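OBCA, Oxalate Biosynthetic Component A (PDB 4NNB) is a TIM-barrel-type protein named as a biosynthetic component, and holds a magnesium ion and an oxaloacetate ion. Local coordinates at residues A[278-281]-A[286-289]; A[291-296]-A[328-333]; A[310-315]-A[322-327]; A[345-350]-A[364-369]. One frame throughout, in Å; residues are numbered along the deposited sequence.

Interaction 1 (A[278-281]-A[286-289]); sequences TSVR and GARS. With OAA (oxaloacetate ion), chain C.
In the long loop after strand 273-276 of the TIM-barrel fold, V280 packs on the type I beta turn G286-S289, while its neighbours S279 and R281 reach into the oxaloacetate pocket. V280 meets the turn with both methyl groups: CG1 approaches the carbonyl oxygen G286 O at 4.0 Å. The other branch, CG2, lies 4.0 Å from A287 CA and somewhat farther from A287 CB. This contact is small, burying 87 Å² in all, and no hydrogen bond crosses it. The turn is closed by its own backbone bond from S289 N to G286 O. S289, the last residue of the turn, accepts with OG from the backbone N of L291, where the chain enters helix 291-294. On the pocket side, S279 forms an ST turn: its OG accepts from R281 N at 3.1 Å along a nearly straight line (165°). The hydroxyl, swung opposite the backbone N (chi1 169°), also donates to OAA O5 at 2.8 Å, and these two bonds fix its rotation. R281 bends at chi2 and chi3 and offers one edge of its guanidinium to the ligand, which would place positive charge against the carboxylate. F318 makes a cation-pi contact with the same side chain. OAA O4 lies in the guanidinium plane and takes two N-H groups: NE donates to OAA O4 at 3.0 Å, and NH2 donates to OAA O4 at 2.8 Å.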
loop_
_atom_site.group_PDB
_atom_site.type_symbol
_atom_site.label_atom_id
_atom_site.label_comp_id
_atom_site.label_asym_id
_atom_site.label_seq_id
_atom_site.Cartn_x
_atom_site.Cartn_y
_atom_site.Cartn_z
ATOM N N THR A 278 14.137 -1.978 5.312
ATOM C CA THR A 278 15.422 -1.290 5.211
ATOM C C THR A 278 15.488 -0.500 3.916
ATOM O O THR A 278 16.544 0.001 3.522
ATOM C CB THR A 278 16.569 -2.288 5.247
ATOM O OG1 THR A 278 16.438 -3.195 4.150
ATOM C CG2 THR A 278 16.534 -3.071 6.575
ATOM N N SER A 279 14.348 -0.391 3.252
ATOM C CA SER A 279 14.282 0.261 1.947
ATOM C C SER A 279 14.544 1.778 2.006
ATOM O O SER A 279 14.155 2.448 2.969
ATOM C CB SER A 279 12.910 -0.018 1.331
ATOM O OG SER A 279 12.697 0.785 0.200
ATOM N N VAL A 280 15.220 2.323 0.991
ATOM C CA VAL A 280 15.303 3.787 0.872
ATOM C C VAL A 280 14.585 4.306 -0.379
ATOM O O VAL A 280 14.937 5.355 -0.934
ATOM C CB VAL A 280 16.756 4.325 0.942
ATOM C CG1 VAL A 280 17.361 4.041 2.306
ATOM C CG2 VAL A 280 17.622 3.732 -0.166
ATOM N N ARG A 281 13.567 3.560 -0.795
ATOM C CA ARG A 281 12.696 3.960 -1.896
ATOM C C ARG A 281 12.246 5.413 -1.744
ATOM O O ARG A 281 11.891 5.859 -0.641
ATOM C CB ARG A 281 11.473 3.034 -1.974
ATOM C CG ARG A 281 10.239 3.673 -2.624
ATOM C CD ARG A 281 9.800 3.011 -3.923
ATOM N NE ARG A 281 8.947 1.862 -3.676
ATOM C CZ ARG A 281 7.896 1.503 -4.414
ATOM N NH1 ARG A 281 7.530 2.189 -5.489
ATOM N NH2 ARG A 281 7.211 0.431 -4.066
ATOM N N GLY A 286 20.956 7.712 -0.321
ATOM C CA GLY A 286 21.131 7.110 0.995
ATOM C C GLY A 286 21.366 5.606 0.952
ATOM O O GLY A 286 21.298 4.930 1.981
ATOM N N ALA A 287 21.677 5.086 -0.236
ATOM C CA ALA A 287 21.630 3.641 -0.480
ATOM C C ALA A 287 22.726 2.826 0.200
ATOM O O ALA A 287 22.587 1.614 0.339
ATOM C CB ALA A 287 21.600 3.353 -1.975
ATOM N N ARG A 288 23.816 3.475 0.614
ATOM C CA ARG A 288 24.879 2.764 1.330
ATOM C C ARG A 288 24.966 3.170 2.800
ATOM O O ARG A 288 25.802 2.655 3.550
ATOM C CB ARG A 288 26.244 2.976 0.660
ATOM C CG ARG A 288 26.198 3.713 -0.671
ATOM C CD ARG A 288 27.611 3.892 -1.276
ATOM N NE ARG A 288 28.559 4.523 -0.354
ATOM C CZ ARG A 288 29.478 3.858 0.345
ATOM N NH1 ARG A 288 29.576 2.541 0.222
ATOM N NH2 ARG A 288 30.298 4.505 1.164
ATOM N N SER A 289 24.092 4.084 3.206
ATOM C CA SER A 289 24.104 4.619 4.565
ATOM C C SER A 289 23.826 3.581 5.656
ATOM O O SER A 289 22.989 2.675 5.490
ATOM C CB SER A 289 23.089 5.747 4.677
ATOM O OG SER A 289 23.007 6.204 6.008
HETATM O O1 OAA C . 12.419 -3.641 1.693
HETATM O O2 OAA C . 10.389 -2.920 2.408
HETATM O O4 OAA C . 8.751 -0.629 -2.010
HETATM O O5 OAA C . 11.024 -0.402 -1.747
HETATM O O3 OAA C . 8.796 -1.572 0.677
HETATM C C1 OAA C . 11.258 -3.085 1.448
HETATM C C2 OAA C . 10.956 -2.646 0.033
HETATM C C3 OAA C . 9.807 -1.675 -0.132
HETATM C C4 OAA C . 9.864 -0.847 -1.354
#

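Interaction 2 (A[291-296]-A[328-333]); sequences LRRAHL and PDFLDA
F330 and A333, three residues apart on helix 328-341, face R292 and R293 of the short, weakly bonded helix 291-294, joining two neighbouring elements of the helical layer of a TIM-barrel fold. Early in the segment, D329 turns to R288, with which it forms a salt bridge. F330 follows, with its ring reaching across to R292; CG is anti to the backbone N (chi1 167°), which carries the ring out to the arginine. Ring and guanidinium planes are only 19° apart, and F330 CZ sits 3.3 Å above the R292 guanidinium plane, displaced toward its rim. The nearest atoms are R292 NH1 and F330 CE2, at 3.4 Å. The aliphatic part joins in, R292 CD lying 3.5 Å from F330 CZ. The guanidinium of R292 is buried, and oxygens meet its N-H groups: NE donates to T278 O, NH1 to A287 O and D325 O, NH2 to N326 OD1. These bonds fix its orientation, with one face against F330. R293 and F330 run past each other in opposite directions, the R293 guanidinium turned 41° from the ring and NH1 3.9 Å from F330 CE1, which lies at the guanidinium edge. D332 points elsewhere, to a salt bridge with R365. A333 ends the segment by placing its methyl over one face of the R293 guanidinium, whose NH1 donates to Q334 OE1. R293 is extended from CG to NE, and A333 CB lies 3.7 Å from each of R293 CZ, NH1 and NH2.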
loop_
_atom_site.group_PDB
_atom_site.type_symbol
_atom_site.label_atom_id
_atom_site.label_comp_id
_atom_site.label_asym_id
_atom_site.label_seq_id
_atom_site.Cartn_x
_atom_site.Cartn_y
_atom_site.Cartn_z
ATOM N N LEU A 291 22.277 4.165 8.169
ATOM C CA LEU A 291 20.885 4.374 8.566
ATOM C C LEU A 291 20.027 3.151 8.191
ATOM O O LEU A 291 19.077 2.807 8.903
ATOM C CB LEU A 291 20.327 5.667 7.942
ATOM C CG LEU A 291 18.881 6.040 8.300
ATOM C CD1 LEU A 291 18.713 6.224 9.817
ATOM C CD2 LEU A 291 18.421 7.280 7.548
ATOM N N ARG A 292 20.407 2.460 7.113
ATOM C CA ARG A 292 19.646 1.311 6.625
ATOM C C ARG A 292 19.729 0.081 7.522
ATOM O O ARG A 292 19.047 -0.907 7.272
ATOM C CB ARG A 292 20.045 0.966 5.186
ATOM C CG ARG A 292 19.769 2.098 4.196
ATOM C CD ARG A 292 20.078 1.679 2.766
ATOM N NE ARG A 292 19.092 0.712 2.278
ATOM C CZ ARG A 292 19.105 0.175 1.063
ATOM N NH1 ARG A 292 20.066 0.496 0.197
ATOM N NH2 ARG A 292 18.151 -0.677 0.712
ATOM N N ARG A 293 20.562 0.141 8.562
ATOM C CA ARG A 293 20.557 -0.883 9.610
ATOM C C ARG A 293 20.510 -0.285 11.025
ATOM O O ARG A 293 20.481 -1.024 11.999
ATOM C CB ARG A 293 21.782 -1.820 9.479
ATOM C CG ARG A 293 23.123 -1.086 9.413
ATOM C CD ARG A 293 24.297 -2.037 9.144
ATOM N NE ARG A 293 25.522 -1.284 8.879
ATOM C CZ ARG A 293 25.873 -0.803 7.690
ATOM N NH1 ARG A 293 25.110 -1.014 6.621
ATOM N NH2 ARG A 293 27.001 -0.110 7.568
ATOM N N ALA A 294 20.503 1.041 11.145
ATOM C CA ALA A 294 20.525 1.677 12.469
ATOM C C ALA A 294 19.296 1.330 13.330
ATOM O O ALA A 294 19.367 1.336 14.561
ATOM C CB ALA A 294 20.677 3.181 12.334
ATOM N N HIS A 295 18.177 1.022 12.681
ATOM C CA HIS A 295 16.977 0.565 13.390
ATOM C C HIS A 295 16.995 -0.927 13.689
ATOM O O HIS A 295 16.051 -1.453 14.286
ATOM C CB HIS A 295 15.692 0.936 12.630
ATOM C CG HIS A 295 15.640 0.426 11.219
ATOM N ND1 HIS A 295 16.767 0.204 10.455
ATOM C CD2 HIS A 295 14.580 0.126 10.426
ATOM C CE1 HIS A 295 16.406 -0.224 9.255
ATOM N NE2 HIS A 295 15.085 -0.280 9.213
ATOM N N LEU A 296 18.066 -1.609 13.290
ATOM C CA LEU A 296 18.146 -3.046 13.516
ATOM C C LEU A 296 19.050 -3.337 14.700
ATOM O O LEU A 296 19.903 -4.210 14.641
ATOM C CB LEU A 296 18.640 -3.776 12.271
ATOM C CG LEU A 296 17.820 -3.485 11.006
ATOM C CD1 LEU A 296 18.362 -4.334 9.867
ATOM C CD2 LEU A 296 16.298 -3.708 11.198
ATOM N N PRO A 328 27.197 -4.289 -3.559
ATOM C CA PRO A 328 27.883 -5.380 -2.854
ATOM C C PRO A 328 28.548 -4.974 -1.526
ATOM O O PRO A 328 28.463 -5.758 -0.587
ATOM C CB PRO A 328 28.942 -5.831 -3.866
ATOM C CG PRO A 328 28.348 -5.484 -5.200
ATOM C CD PRO A 328 27.642 -4.184 -4.966
ATOM N N ASP A 329 29.191 -3.809 -1.445
ATOM C CA ASP A 329 29.830 -3.404 -0.184
ATOM C C ASP A 329 28.802 -3.119 0.915
ATOM O O ASP A 329 28.952 -3.553 2.068
ATOM C CB ASP A 329 30.804 -2.221 -0.366
ATOM C CG ASP A 329 30.138 -0.971 -0.917
ATOM O OD1 ASP A 329 29.077 -1.060 -1.571
ATOM O OD2 ASP A 329 30.696 0.122 -0.717
ATOM N N PHE A 330 27.750 -2.401 0.547
ATOM C CA PHE A 330 26.624 -2.204 1.451
ATOM C C PHE A 330 26.051 -3.538 1.944
ATOM O O PHE A 330 25.824 -3.725 3.144
ATOM C CB PHE A 330 25.535 -1.413 0.748
ATOM C CG PHE A 330 24.226 -1.418 1.479
ATOM C CD1 PHE A 330 24.104 -0.784 2.706
ATOM C CD2 PHE A 330 23.118 -2.061 0.941
ATOM C CE1 PHE A 330 22.890 -0.775 3.386
ATOM C CE2 PHE A 330 21.899 -2.055 1.617
ATOM C CZ PHE A 330 21.787 -1.408 2.834
ATOM N N LEU A 331 25.823 -4.467 1.021
ATOM C CA LEU A 331 25.235 -5.756 1.389
ATOM C C LEU A 331 26.134 -6.578 2.308
ATOM O O LEU A 331 25.647 -7.259 3.223
ATOM C CB LEU A 331 24.827 -6.549 0.145
ATOM C CG LEU A 331 23.614 -5.944 -0.569
ATOM C CD1 LEU A 331 23.478 -6.479 -2.000
ATOM C CD2 LEU A 331 22.344 -6.217 0.239
ATOM N N ASP A 332 27.443 -6.504 2.089
ATOM C CA ASP A 332 28.394 -7.168 2.989
ATOM C C ASP A 332 28.203 -6.672 4.423
ATOM O O ASP A 332 28.180 -7.468 5.375
ATOM C CB ASP A 332 29.840 -6.940 2.530
ATOM C CG ASP A 332 30.860 -7.617 3.442
ATOM O OD1 ASP A 332 30.843 -8.860 3.539
ATOM O OD2 ASP A 332 31.683 -6.910 4.062
ATOM N N ALA A 333 28.053 -5.358 4.561
ATOM C CA ALA A 333 27.821 -4.723 5.854
ATOM C C ALA A 333 26.460 -5.120 6.462
ATOM O O ALA A 333 26.376 -5.416 7.661
ATOM C CB ALA A 333 27.931 -3.201 5.722
#

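Interaction 3 (A[310-315]-A[322-327]); sequences SLSPAA and GGYDNA. With OAA (oxaloacetate ion), chain C.
At the oxaloacetate pocket, S312 and Y324 are joined through one water. Water 2 lies 2.9 Å from S312 OG and 2.6 Å from Y324 OH, at the edge of the tyrosine ring and in its plane, and donates to OAA O1. The same OAA O1 is gripped by S310 OG, which donates to it at 2.5 Å. Y324 OH lies 2.9 Å from OAA O5 and is linked to the other carboxylate through water 2. S310 and L311 end strand 308-311 of the TIM-barrel fold, and residues 322-327 lie in the loop between short strand 317-318 and helix 328-341; as in other TIM barrels, the pocket lies at the C-terminal ends of the strands. Farther from the ligand, N326 fastens the two segments. Its ND2 donates to A314 O at 2.9 Å with an angle of 144°, coming from above the carbonyl plane and 38° out of it. The other end of the amide, N326 OD1, accepts from R292 NH2 and from water 1, which in turn accepts from S312 N. N326 CB presses against S312 O at 3.0 Å, and A315 CB rests 3.6 Å from D325 OD1.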
loop_
_atom_site.group_PDB
_atom_site.type_symbol
_atom_site.label_atom_id
_atom_site.label_comp_id
_atom_site.label_asym_id
_atom_site.label_seq_id
_atom_site.Cartn_x
_atom_site.Cartn_y
_atom_site.Cartn_z
ATOM N N SER A 310 13.896 -6.455 5.985
ATOM C CA SER A 310 13.968 -6.692 4.555
ATOM C C SER A 310 15.402 -6.532 4.012
ATOM O O SER A 310 16.209 -5.764 4.542
ATOM C CB SER A 310 12.973 -5.797 3.814
ATOM O OG SER A 310 13.364 -4.441 3.874
ATOM N N LEU A 311 15.713 -7.295 2.968
ATOM C CA LEU A 311 17.030 -7.260 2.329
ATOM C C LEU A 311 16.847 -7.576 0.843
ATOM O O LEU A 311 16.242 -8.593 0.486
ATOM C CB LEU A 311 17.969 -8.279 2.999
ATOM C CG LEU A 311 19.452 -8.214 2.622
ATOM C CD1 LEU A 311 20.329 -8.673 3.795
ATOM C CD2 LEU A 311 19.752 -9.047 1.374
ATOM N N SER A 312 17.348 -6.696 -0.019
ATOM C CA SER A 312 17.245 -6.884 -1.463
ATOM C C SER A 312 18.651 -6.915 -2.068
ATOM O O SER A 312 19.313 -5.894 -2.122
ATOM C CB SER A 312 16.444 -5.742 -2.097
ATOM O OG SER A 312 15.099 -5.716 -1.644
ATOM N N PRO A 313 19.106 -8.087 -2.531
ATOM C CA PRO A 313 20.523 -8.203 -2.902
ATOM C C PRO A 313 20.842 -7.869 -4.371
ATOM O O PRO A 313 21.651 -8.563 -5.000
ATOM C CB PRO A 313 20.843 -9.673 -2.589
ATOM C CG PRO A 313 19.527 -10.391 -2.802
ATOM C CD PRO A 313 18.435 -9.400 -2.438
ATOM N N ALA A 314 20.201 -6.821 -4.887
ATOM C CA ALA A 314 20.534 -6.203 -6.163
ATOM C C ALA A 314 19.850 -4.857 -6.157
ATOM O O ALA A 314 18.957 -4.617 -5.328
ATOM C CB ALA A 314 20.021 -7.038 -7.350
ATOM N N ALA A 315 20.240 -3.993 -7.091
ATOM C CA ALA A 315 19.542 -2.731 -7.307
ATOM C C ALA A 315 18.069 -3.014 -7.594
ATOM O O ALA A 315 17.739 -3.982 -8.290
ATOM C CB ALA A 315 20.164 -1.970 -8.471
ATOM N N GLY A 322 11.667 5.530 -9.172
ATOM C CA GLY A 322 11.824 5.661 -7.726
ATOM C C GLY A 322 12.645 4.611 -6.980
ATOM O O GLY A 322 12.661 4.599 -5.746
ATOM N N GLY A 323 13.338 3.743 -7.708
ATOM C CA GLY A 323 14.105 2.664 -7.096
ATOM C C GLY A 323 15.316 3.059 -6.261
ATOM O O GLY A 323 15.546 4.236 -5.990
ATOM N N TYR A 324 16.100 2.065 -5.852
ATOM C CA TYR A 324 17.262 2.313 -4.992
ATOM C C TYR A 324 18.283 1.190 -5.136
ATOM O O TYR A 324 17.933 0.023 -5.364
ATOM C CB TYR A 324 16.853 2.452 -3.512
ATOM C CG TYR A 324 15.999 1.307 -3.039
ATOM C CD1 TYR A 324 14.643 1.267 -3.335
ATOM C CD2 TYR A 324 16.543 0.253 -2.311
ATOM C CE1 TYR A 324 13.848 0.219 -2.928
ATOM C CE2 TYR A 324 15.744 -0.809 -1.895
ATOM C CZ TYR A 324 14.394 -0.807 -2.213
ATOM O OH TYR A 324 13.569 -1.835 -1.822
ATOM N N ASP A 325 19.548 1.551 -4.977
ATOM C CA ASP A 325 20.640 0.589 -5.121
ATOM C C ASP A 325 20.789 -0.262 -3.869
ATOM O O ASP A 325 20.391 0.132 -2.765
ATOM C CB ASP A 325 21.957 1.331 -5.402
ATOM C CG ASP A 325 23.054 0.414 -5.969
ATOM O OD1 ASP A 325 22.763 -0.724 -6.392
ATOM O OD2 ASP A 325 24.211 0.856 -6.001
ATOM N N ASN A 326 21.346 -1.447 -4.064
ATOM C CA ASN A 326 21.847 -2.255 -2.978
ATOM C C ASN A 326 23.180 -2.811 -3.445
ATOM O O ASN A 326 23.226 -3.876 -4.044
ATOM C CB ASN A 326 20.870 -3.384 -2.640
ATOM C CG ASN A 326 19.494 -2.858 -2.201
ATOM O OD1 ASN A 326 19.285 -2.531 -1.029
ATOM N ND2 ASN A 326 18.569 -2.756 -3.151
ATOM N N ALA A 327 24.253 -2.067 -3.199
ATOM C CA ALA A 327 25.578 -2.426 -3.728
ATOM C C ALA A 327 26.226 -3.579 -2.940
ATOM O O ALA A 327 25.866 -3.817 -1.779
ATOM C CB ALA A 327 26.470 -1.211 -3.718
HETATM O O1 OAA C . 12.419 -3.641 1.693
HETATM O O2 OAA C . 10.389 -2.920 2.408
HETATM O O4 OAA C . 8.751 -0.629 -2.010
HETATM O O5 OAA C . 11.024 -0.402 -1.747
HETATM O O3 OAA C . 8.796 -1.572 0.677
HETATM C C1 OAA C . 11.258 -3.085 1.448
HETATM C C2 OAA C . 10.956 -2.646 0.033
HETATM C C3 OAA C . 9.807 -1.675 -0.132
HETATM C C4 OAA C . 9.864 -0.847 -1.354
HETATM O O HOH W 1 18.545 -4.221 0.942
HETATM O O HOH W 2 14.217 -3.560 -0.000
#

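Interaction 4 (A[345-350]-A[364-369]); sequences PEVEVF and DRLLRT. With OAA (oxaloacetate ion), chain C.
Strand 344-349 comes nearest to the end of helix 363-368 at T369, the residue just past it, whose CA lies 7.2 Å from P345 CA. No hydrogen bond crosses the contact; it is made by side chains. P345 lays its ring against T369, the two crossing obliquely, with P345 CG 3.3 Å from T369 OG1. T369 OG1 sits between the backbone N and the carbonyl carbon (chi1 47°), which turns the hydroxyl to the proline; P345 CD and T369 CB are in tight contact at 3.5 Å. One turn earlier, L366 sends CD2 to V347 CG2, at 3.5 Å, and the two side chains cross at about a right angle. The same methyl lies 4.2 Å from P345 CG, so L366 bridges two residues of the strand. F335 of helix 328-341 and A358 of helix 352-359 also touch L366. E348 and F350 line the oxaloacetate pocket instead: F350 points the edge of its ring at OAA C2, with CZ 3.5 Å away, and E348 CG lies 3.6 Å from OAA O1. The arrangement is that of a TIM-barrel strand, P345 and V347 packing outward on the helical layer and the C-terminal end reaching the oxaloacetate pocket.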
loop_
_atom_site.group_PDB
_atom_site.type_symbol
_atom_site.label_atom_id
_atom_site.label_comp_id
_atom_site.label_asym_id
_atom_site.label_seq_id
_atom_site.Cartn_x
_atom_site.Cartn_y
_atom_site.Cartn_z
ATOM N N PRO A 345 16.998 -12.070 7.785
ATOM C CA PRO A 345 16.584 -11.279 6.621
ATOM C C PRO A 345 15.356 -11.881 5.949
ATOM O O PRO A 345 15.162 -13.097 5.930
ATOM C CB PRO A 345 17.807 -11.315 5.676
ATOM C CG PRO A 345 18.716 -12.363 6.206
ATOM C CD PRO A 345 18.344 -12.649 7.642
ATOM N N GLU A 346 14.499 -11.016 5.428
ATOM C CA GLU A 346 13.521 -11.482 4.459
ATOM C C GLU A 346 14.022 -10.967 3.133
ATOM O O GLU A 346 14.137 -9.745 2.939
ATOM C CB GLU A 346 12.112 -10.951 4.740
ATOM C CG GLU A 346 11.126 -11.284 3.621
ATOM C CD GLU A 346 9.718 -10.769 3.894
ATOM O OE1 GLU A 346 9.469 -9.574 3.676
ATOM O OE2 GLU A 346 8.854 -11.566 4.309
ATOM N N VAL A 347 14.336 -11.885 2.219
ATOM C CA VAL A 347 14.806 -11.471 0.897
ATOM C C VAL A 347 13.605 -10.998 0.091
ATOM O O VAL A 347 12.688 -11.788 -0.207
ATOM C CB VAL A 347 15.540 -12.605 0.141
ATOM C CG1 VAL A 347 16.038 -12.096 -1.200
ATOM C CG2 VAL A 347 16.728 -13.108 0.957
ATOM N N GLU A 348 13.591 -9.702 -0.218
ATOM C CA GLU A 348 12.537 -9.118 -1.048
ATOM C C GLU A 348 12.887 -9.417 -2.490
ATOM O O GLU A 348 13.778 -8.778 -3.057
ATOM C CB GLU A 348 12.460 -7.593 -0.886
ATOM C CG GLU A 348 12.319 -7.083 0.520
ATOM C CD GLU A 348 11.028 -7.521 1.173
ATOM O OE1 GLU A 348 10.003 -6.801 1.070
ATOM O OE2 GLU A 348 11.053 -8.580 1.812
ATOM N N VAL A 349 12.208 -10.390 -3.081
ATOM C CA VAL A 349 12.519 -10.788 -4.450
ATOM C C VAL A 349 11.797 -9.878 -5.459
ATOM O O VAL A 349 10.689 -10.183 -5.931
ATOM C CB VAL A 349 12.180 -12.265 -4.704
ATOM C CG1 VAL A 349 12.685 -12.685 -6.081
ATOM C CG2 VAL A 349 12.802 -13.157 -3.626
ATOM N N PHE A 350 12.429 -8.758 -5.781
ATOM C CA PHE A 350 11.846 -7.780 -6.701
ATOM C C PHE A 350 12.030 -8.175 -8.165
ATOM O O PHE A 350 11.242 -7.776 -9.020
ATOM C CB PHE A 350 12.493 -6.398 -6.504
ATOM C CG PHE A 350 11.970 -5.628 -5.312
ATOM C CD1 PHE A 350 12.689 -5.587 -4.116
ATOM C CD2 PHE A 350 10.765 -4.933 -5.397
ATOM C CE1 PHE A 350 12.212 -4.861 -3.018
ATOM C CE2 PHE A 350 10.273 -4.210 -4.309
ATOM C CZ PHE A 350 10.987 -4.168 -3.121
ATOM N N ASP A 364 25.721 -18.441 0.755
ATOM C CA ASP A 364 26.317 -18.828 2.035
ATOM C C ASP A 364 26.000 -17.819 3.140
ATOM O O ASP A 364 25.796 -18.205 4.292
ATOM C CB ASP A 364 27.838 -19.018 1.911
ATOM C CG ASP A 364 28.216 -20.313 1.206
ATOM O OD1 ASP A 364 27.319 -21.125 0.893
ATOM O OD2 ASP A 364 29.425 -20.522 0.977
ATOM N N ARG A 365 25.961 -16.531 2.792
ATOM C CA ARG A 365 25.619 -15.490 3.769
ATOM C C ARG A 365 24.175 -15.642 4.251
ATOM O O ARG A 365 23.885 -15.455 5.432
ATOM C CB ARG A 365 25.849 -14.079 3.191
ATOM C CG ARG A 365 27.304 -13.561 3.318
ATOM C CD ARG A 365 27.481 -12.274 2.523
ATOM N NE ARG A 365 28.762 -11.592 2.776
ATOM C CZ ARG A 365 29.895 -11.864 2.132
ATOM N NH1 ARG A 365 29.937 -12.815 1.201
ATOM N NH2 ARG A 365 30.994 -11.183 2.416
ATOM N N LEU A 366 23.278 -15.985 3.333
ATOM C CA LEU A 366 21.876 -16.220 3.685
ATOM C C LEU A 366 21.737 -17.453 4.570
ATOM O O LEU A 366 20.884 -17.505 5.459
ATOM C CB LEU A 366 21.025 -16.365 2.418
ATOM C CG LEU A 366 20.666 -15.029 1.756
ATOM C CD1 LEU A 366 20.212 -15.252 0.335
ATOM C CD2 LEU A 366 19.600 -14.300 2.569
ATOM N N LEU A 367 22.582 -18.450 4.340
ATOM C CA LEU A 367 22.529 -19.640 5.183
ATOM C C LEU A 367 23.002 -19.285 6.578
ATOM O O LEU A 367 22.429 -19.727 7.573
ATOM C CB LEU A 367 23.367 -20.780 4.605
ATOM C CG LEU A 367 22.831 -21.417 3.324
ATOM C CD1 LEU A 367 23.761 -22.537 2.872
ATOM C CD2 LEU A 367 21.420 -21.934 3.522
ATOM N N ARG A 368 24.035 -18.454 6.644
ATOM C CA ARG A 368 24.591 -18.007 7.909
ATOM C C ARG A 368 23.623 -17.215 8.786
ATOM O O ARG A 368 23.752 -17.228 10.010
ATOM C CB ARG A 368 25.846 -17.171 7.657
ATOM C CG ARG A 368 27.075 -17.734 8.329
ATOM C CD ARG A 368 28.288 -17.636 7.451
ATOM N NE ARG A 368 28.759 -16.273 7.249
ATOM C CZ ARG A 368 29.394 -15.877 6.144
ATOM N NH1 ARG A 368 29.604 -16.746 5.159
ATOM N NH2 ARG A 368 29.810 -14.622 6.008
ATOM N N THR A 369 22.672 -16.508 8.175
ATOM C CA THR A 369 21.760 -15.686 8.965
ATOM C C THR A 369 20.585 -16.493 9.508
ATOM O O THR A 369 19.702 -15.931 10.162
ATOM C CB THR A 369 21.252 -14.426 8.204
ATOM O OG1 THR A 369 20.824 -14.785 6.885
ATOM C CG2 THR A 369 22.343 -13.364 8.114
HETATM O O1 OAA C . 12.419 -3.641 1.693
HETATM O O2 OAA C . 10.389 -2.920 2.408
HETATM O O4 OAA C . 8.751 -0.629 -2.010
HETATM O O5 OAA C . 11.024 -0.402 -1.747
HETATM O O3 OAA C . 8.796 -1.572 0.677
HETATM C C1 OAA C . 11.258 -3.085 1.448
HETATM C C2 OAA C . 10.956 -2.646 0.033
HETATM C C3 OAA C . 9.807 -1.675 -0.132
HETATM C C4 OAA C . 9.864 -0.847 -1.354
#

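Following the chain, interaction 1 comes first and closes the four-residue loop 282-285 after strand 273-276. Interaction 2 then opens on helix 291-294 and closes a longer loop on helix 328-341; interaction 3 is nested inside it, joining the end of strand 308-311 to the loop before that helix. Interaction 4 follows in series, enclosing helix 352-359 between strand 344-349 and helix 363-368. R292 links interactions 1, 2 and 3, and a salt bridge of D332 with R365 connects 2 and 4. Backbone bonds of the neighbouring parallel strands tie 3 to 4. Interactions 1, 3 and 4 each touch the oxaloacetate ion, whereas interaction 2 lies in the surrounding helical layer.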